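Local coordinates for ribulose-1,5-bisphosphate carboxylase/oxygenase large subunit (Rhodopseudomonas palustris, PDB 3QFW), which is a RuBisCO-like protein, probably a magnesium-dependent enzyme of the RuBisCO superfamily, whose physiological reaction may differ from carbon dioxide fixation, at residues Y12-D17 / Q94-L99; R24-A29 / G52-V57. All blocks are in the same frame, centred on the assembly; numbering follows the deposited sequence.

Interaction 1: Y12-D17 / Q94-L99; sequences YHIASD and QPDIAL
An antiparallel strand pairing at one margin of the N-terminal α+β domain joins Tyr12–Ala15 of strand 8-15 to Asp96–Leu99 around the short strand 97-98. It illustrates how a short strand is held both by backbone bonds and by the packing of its side chains. His13 and Ala98 form a hydrogen-bonded pair: His13 N gives its hydrogen to Ala98 O (2.8 Å, 163° at the hydrogen), and Ala98 N returns a bond to His13 O at 2.9 Å. Ala15 N extends the pairing to Asp96 O at 2.9 Å. Between these bonds Ile14 faces Ile97 as a non-hydrogen-bonded pair, and Ile14 CA lies 3.2 Å from Asp96 O in a CA-H...O contact.

Tyr12 is central to the side-chain contact. With CG anti to its carbonyl carbon (chi1 -55°), its ring meets two aliphatic chains. Leu99 CD1 rests over one face, 3.9 Å from the Tyr12 ring centroid, in a CH-pi contact. Ile97, its chain extended, brings CD1 obliquely to Tyr12 CD2 at 3.5 Å. Farther along, Ile14 CG1 and Ile97 CG1 touch more loosely, at 4.2 Å. The phenol OH reaches the carbonyl of Leu87, while Leu28 and Phe88 from helices 18-31 and 80-88 close over this apolar group. His13 and Ala98 project from the other face. The strand order 97-98, 8-15, 64-71, 53-59 (4-1-3-2), with both helices packed on the sheet, is that of the ferredoxin-like N-terminal domain of RuBisCO.

Interaction 2: R24-A29 / G52-V57; sequences RALALA and GRVEDV
Ala25 and Ala29, one helical turn apart, present their methyl groups to Val54 and Gly52, so that the helix lays its small residues against strand 53-57 and the glycine that precedes it. The segment axes approach to 7.7 Å, with their chain directions 130° apart, a case of the general rule that small side chains permit close helix-to-sheet packing.

The apolar contacts centre on Val54. With CG1 anti to the backbone N (chi1 178°), both of its methyls reach the helix. CG2 enters among Ala25, Leu26 and Ala29, lying 4.0 Å from Ala29 CB and also touching Leu26 CD1 at the exposed margin. Val54 CG1 meets Ala25 CB at 4.2 Å. Val57 CG2 reaches the same Ala25 methyl, CB, also at 4.2 Å. Both valines can face the helix because Glu55 and Asp56 form a classic beta bulge opposite Arg68: the additional residue shifts the alternation of the strand, bringing positions three apart onto one side.

Contacts with backbone atoms make the fit closer. Val54 CG2 lies 3.5 Å from Ala25 O, a carbonyl already engaged by Ala29 N within the helix. Ala29 CB packs against Gly52 O at 3.4 Å, and their backbones draw together to 4.6 Å between Ala29 CA and Gly52 CA, where glycine has no side chain to hold them apart. Contact across the interface is thus by van der Waals packing.

In the fold, strand 64-71 lies beside strand 53-59 and shares the helix above it: Val67 touches Ala25 and Ile69 touches Leu28, and Ile69 also packs on Val54 of the adjoining strand. Arg24 and Leu28 continue the cover toward strands 8-15 and 97-98.

From the N terminus, strand 8-15 contributes the first half of interaction 1 and runs almost directly into helix 18-31, which supplies the first half of interaction 2. The chain then returns as strand 53-59, closing the shorter loop at interaction 2. After strand 64-71 and helix 80-88 it reaches residues 94-99 and closes the longer loop at interaction 1, within which interaction 2 is nested. One contact adds a strand to the sheet; the other seats a helix near its opposite margin. They meet through an Asp96–Arg24 salt bridge and through Leu28, whose methyls pack on Tyr12, Ile14 and Ile97.

Interaction 1: Y12-D17 / Q94-L99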
loop_
_atom_site.group_PDB
_atom_site.type_symbol
_atom_site.label_atom_id
_atom_site.label_comp_id
_atom_site.label_asym_id
_atom_site.label_seq_id
_atom_site.Cartn_x
_atom_site.Cartn_y
_atom_site.Cartn_z
ATOM N N TYR B 12 -15.221 -12.100 -1.766
ATOM C CA TYR B 12 -14.058 -12.530 -0.994
ATOM C C TYR B 12 -13.941 -14.040 -0.995
ATOM O O TYR B 12 -14.942 -14.756 -1.048
ATOM C CB TYR B 12 -14.158 -12.065 0.471
ATOM C CG TYR B 12 -14.362 -10.579 0.628
ATOM C CD1 TYR B 12 -15.628 -10.020 0.503
ATOM C CD2 TYR B 12 -13.292 -9.736 0.886
ATOM C CE1 TYR B 12 -15.819 -8.665 0.624
ATOM C CE2 TYR B 12 -13.474 -8.375 1.019
ATOM C CZ TYR B 12 -14.747 -7.845 0.890
ATOM O OH TYR B 12 -14.954 -6.490 1.021
ATOM N N HIS B 13 -12.712 -14.523 -0.903
ATOM C CA HIS B 13 -12.470 -15.950 -0.791
ATOM C C HIS B 13 -11.961 -16.243 0.604
ATOM O O HIS B 13 -10.991 -15.633 1.069
ATOM C CB HIS B 13 -11.475 -16.423 -1.849
ATOM C CG HIS B 13 -12.041 -16.440 -3.237
ATOM N ND1 HIS B 13 -11.304 -16.816 -4.339
ATOM C CD2 HIS B 13 -13.273 -16.121 -3.698
ATOM C CE1 HIS B 13 -12.058 -16.730 -5.419
ATOM N NE2 HIS B 13 -13.259 -16.310 -5.058
ATOM N N ILE B 14 -12.633 -17.170 1.280
ATOM C CA ILE B 14 -12.366 -17.409 2.690
ATOM C C ILE B 14 -12.024 -18.864 2.970
ATOM O O ILE B 14 -12.721 -19.779 2.520
ATOM C CB ILE B 14 -13.574 -17.019 3.553
ATOM C CG1 ILE B 14 -13.923 -15.541 3.355
ATOM C CG2 ILE B 14 -13.291 -17.319 5.025
ATOM C CD1 ILE B 14 -15.179 -15.108 4.098
ATOM N N ALA B 15 -10.930 -19.063 3.694
ATOM C CA ALA B 15 -10.576 -20.372 4.225
ATOM C C ALA B 15 -11.349 -20.607 5.516
ATOM O O ALA B 15 -11.086 -19.961 6.536
ATOM C CB ALA B 15 -9.079 -20.455 4.485
ATOM N N SER B 16 -12.304 -21.528 5.478
ATOM C CA SER B 16 -13.139 -21.779 6.647
ATOM C C SER B 16 -13.816 -23.145 6.608
ATOM O O SER B 16 -13.807 -23.832 5.584
ATOM C CB SER B 16 -14.185 -20.675 6.790
ATOM O OG SER B 16 -15.201 -21.046 7.704
ATOM N N ASP B 17 -14.387 -23.533 7.746
ATOM C CA ASP B 17 -15.139 -24.773 7.866
ATOM C C ASP B 17 -16.574 -24.521 7.435
ATOM O O ASP B 17 -16.956 -23.381 7.184
ATOM C CB ASP B 17 -15.116 -25.258 9.317
ATOM C CG ASP B 17 -14.464 -26.619 9.470
ATOM O OD1 ASP B 17 -14.802 -27.534 8.687
ATOM O OD2 ASP B 17 -13.612 -26.771 10.373
ATOM N N GLN B 94 -6.413 -9.996 8.220
ATOM C CA GLN B 94 -6.787 -11.374 8.521
ATOM C C GLN B 94 -6.040 -12.311 7.584
ATOM O O GLN B 94 -5.743 -11.939 6.456
ATOM C CB GLN B 94 -8.297 -11.565 8.367
ATOM C CG GLN B 94 -9.140 -10.700 9.301
ATOM C CD GLN B 94 -9.285 -11.308 10.674
ATOM O OE1 GLN B 94 -8.462 -12.127 11.095
ATOM N NE2 GLN B 94 -10.334 -10.911 11.390
ATOM N N PRO B 95 -5.734 -13.530 8.048
ATOM C CA PRO B 95 -4.971 -14.507 7.262
ATOM C C PRO B 95 -5.840 -15.464 6.442
ATOM O O PRO B 95 -5.311 -16.209 5.624
ATOM C CB PRO B 95 -4.235 -15.298 8.349
ATOM C CG PRO B 95 -5.202 -15.306 9.477
ATOM C CD PRO B 95 -5.879 -13.953 9.455
ATOM N N ASP B 96 -7.151 -15.440 6.659
ATOM C CA ASP B 96 -8.039 -16.427 6.054
ATOM C C ASP B 96 -8.898 -15.855 4.921
ATOM O O ASP B 96 -9.867 -16.479 4.494
ATOM C CB ASP B 96 -8.930 -17.057 7.130
ATOM C CG ASP B 96 -9.834 -16.039 7.813
ATOM O OD1 ASP B 96 -9.628 -14.824 7.601
ATOM O OD2 ASP B 96 -10.751 -16.452 8.563
ATOM N N ILE B 97 -8.537 -14.677 4.426
ATOM C CA ILE B 97 -9.389 -13.991 3.466
ATOM C C ILE B 97 -8.598 -13.328 2.345
ATOM O O ILE B 97 -7.494 -12.821 2.557
ATOM C CB ILE B 97 -10.284 -12.939 4.160
ATOM C CG1 ILE B 97 -11.221 -12.267 3.150
ATOM C CG2 ILE B 97 -9.432 -11.908 4.889
ATOM C CD1 ILE B 97 -12.225 -11.320 3.779
ATOM N N ALA B 98 -9.175 -13.356 1.150
ATOM C CA ALA B 98 -8.635 -12.639 0.010
ATOM C C ALA B 98 -9.778 -11.909 -0.673
ATOM O O ALA B 98 -10.893 -12.423 -0.741
ATOM C CB ALA B 98 -7.967 -13.601 -0.963
ATOM N N LEU B 99 -9.513 -10.703 -1.156
ATOM C CA LEU B 99 -10.495 -9.974 -1.940
ATOM C C LEU B 99 -10.352 -10.423 -3.399
ATOM O O LEU B 99 -9.300 -10.228 -3.983
ATOM C CB LEU B 99 -10.237 -8.471 -1.830
ATOM C CG LEU B 99 -11.116 -7.625 -2.746
ATOM C CD1 LEU B 99 -12.577 -7.740 -2.321
ATOM C CD2 LEU B 99 -10.664 -6.172 -2.783
#

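Interaction 2: R24-A29 / G52-V57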
loop_
_atom_site.group_PDB
_atom_site.type_symbol
_atom_site.label_atom_id
_atom_site.label_comp_id
_atom_site.label_asym_id
_atom_site.label_seq_id
_atom_site.Cartn_x
_atom_site.Cartn_y
_atom_site.Cartn_z
ATOM N N ARG B 24 -18.417 -16.603 9.986
ATOM C CA ARG B 24 -17.300 -15.863 9.414
ATOM C C ARG B 24 -17.778 -14.859 8.367
ATOM O O ARG B 24 -17.298 -13.732 8.313
ATOM C CB ARG B 24 -16.290 -16.819 8.789
ATOM C CG ARG B 24 -15.071 -16.119 8.224
ATOM C CD ARG B 24 -14.296 -15.404 9.332
ATOM N NE ARG B 24 -13.119 -14.725 8.798
ATOM C CZ ARG B 24 -13.133 -13.508 8.257
ATOM N NH1 ARG B 24 -14.268 -12.825 8.175
ATOM N NH2 ARG B 24 -12.011 -12.974 7.797
ATOM N N ALA B 25 -18.741 -15.260 7.547
ATOM C CA ALA B 25 -19.230 -14.363 6.509
ATOM C C ALA B 25 -19.902 -13.130 7.106
ATOM O O ALA B 25 -19.698 -12.016 6.629
ATOM C CB ALA B 25 -20.162 -15.089 5.547
ATOM N N LEU B 26 -20.691 -13.322 8.163
ATOM C CA LEU B 26 -21.364 -12.203 8.801
ATOM C C LEU B 26 -20.342 -11.257 9.417
ATOM O O LEU B 26 -20.440 -10.036 9.284
ATOM C CB LEU B 26 -22.314 -12.699 9.895
ATOM C CG LEU B 26 -23.401 -11.706 10.303
ATOM C CD1 LEU B 26 -24.420 -11.558 9.191
ATOM C CD2 LEU B 26 -24.077 -12.148 11.593
ATOM N N ALA B 27 -19.360 -11.835 10.101
ATOM C CA ALA B 27 -18.306 -11.053 10.729
ATOM C C ALA B 27 -17.559 -10.212 9.692
ATOM O O ALA B 27 -17.171 -9.065 9.962
ATOM C CB ALA B 27 -17.344 -11.970 11.485
ATOM N N LEU B 28 -17.354 -10.798 8.515
ATOM C CA LEU B 28 -16.749 -10.092 7.393
ATOM C C LEU B 28 -17.613 -8.906 6.963
ATOM O O LEU B 28 -17.103 -7.803 6.742
ATOM C CB LEU B 28 -16.529 -11.047 6.220
ATOM C CG LEU B 28 -16.315 -10.400 4.848
ATOM C CD1 LEU B 28 -15.086 -9.503 4.851
ATOM C CD2 LEU B 28 -16.209 -11.460 3.761
ATOM N N ALA B 29 -18.920 -9.131 6.849
ATOM C CA ALA B 29 -19.833 -8.052 6.475
ATOM C C ALA B 29 -19.708 -6.870 7.432
ATOM O O ALA B 29 -19.680 -5.712 7.002
ATOM C CB ALA B 29 -21.274 -8.552 6.421
ATOM N N GLY B 52 -23.032 -4.132 6.228
ATOM C CA GLY B 52 -22.863 -4.907 5.008
ATOM C C GLY B 52 -23.780 -6.115 5.000
ATOM O O GLY B 52 -24.055 -6.706 6.049
ATOM N N ARG B 53 -24.273 -6.477 3.820
ATOM C CA ARG B 53 -25.122 -7.649 3.692
ATOM C C ARG B 53 -24.336 -8.812 3.122
ATOM O O ARG B 53 -23.569 -8.641 2.175
ATOM C CB ARG B 53 -26.307 -7.356 2.759
ATOM C CG ARG B 53 -27.194 -6.206 3.209
ATOM C CD ARG B 53 -28.463 -6.114 2.357
ATOM N NE ARG B 53 -28.181 -5.807 0.958
ATOM C CZ ARG B 53 -29.113 -5.524 0.054
ATOM N NH1 ARG B 53 -30.391 -5.502 0.407
ATOM N NH2 ARG B 53 -28.770 -5.258 -1.201
ATOM N N VAL B 54 -24.530 -9.999 3.683
ATOM C CA VAL B 54 -24.040 -11.212 3.046
ATOM C C VAL B 54 -25.030 -11.609 1.946
ATOM O O VAL B 54 -26.103 -12.149 2.228
ATOM C CB VAL B 54 -23.875 -12.367 4.056
ATOM C CG1 VAL B 54 -23.395 -13.639 3.353
ATOM C CG2 VAL B 54 -22.918 -11.964 5.183
ATOM N N GLU B 55 -24.677 -11.314 0.698
ATOM C CA GLU B 55 -25.546 -11.607 -0.432
ATOM C C GLU B 55 -25.551 -13.094 -0.738
ATOM O O GLU B 55 -26.582 -13.657 -1.118
ATOM C CB GLU B 55 -25.096 -10.832 -1.674
ATOM C CG GLU B 55 -25.314 -9.332 -1.586
ATOM C CD GLU B 55 -26.705 -8.925 -2.015
ATOM O OE1 GLU B 55 -27.621 -8.926 -1.160
ATOM O OE2 GLU B 55 -26.883 -8.607 -3.213
ATOM N N ASP B 56 -24.396 -13.730 -0.581
ATOM C CA ASP B 56 -24.258 -15.128 -0.961
ATOM C C ASP B 56 -23.052 -15.811 -0.332
ATOM O O ASP B 56 -22.026 -15.180 -0.068
ATOM C CB ASP B 56 -24.158 -15.255 -2.482
ATOM C CG ASP B 56 -24.306 -16.685 -2.954
ATOM O OD1 ASP B 56 -25.367 -17.292 -2.679
ATOM O OD2 ASP B 56 -23.363 -17.208 -3.589
ATOM N N VAL B 57 -23.190 -17.114 -0.111
ATOM C CA VAL B 57 -22.078 -17.954 0.300
ATOM C C VAL B 57 -22.060 -19.224 -0.546
ATOM O O VAL B 57 -23.035 -19.975 -0.578
ATOM C CB VAL B 57 -22.178 -18.332 1.789
ATOM C CG1 VAL B 57 -20.943 -19.097 2.218
ATOM C CG2 VAL B 57 -22.365 -17.086 2.643
#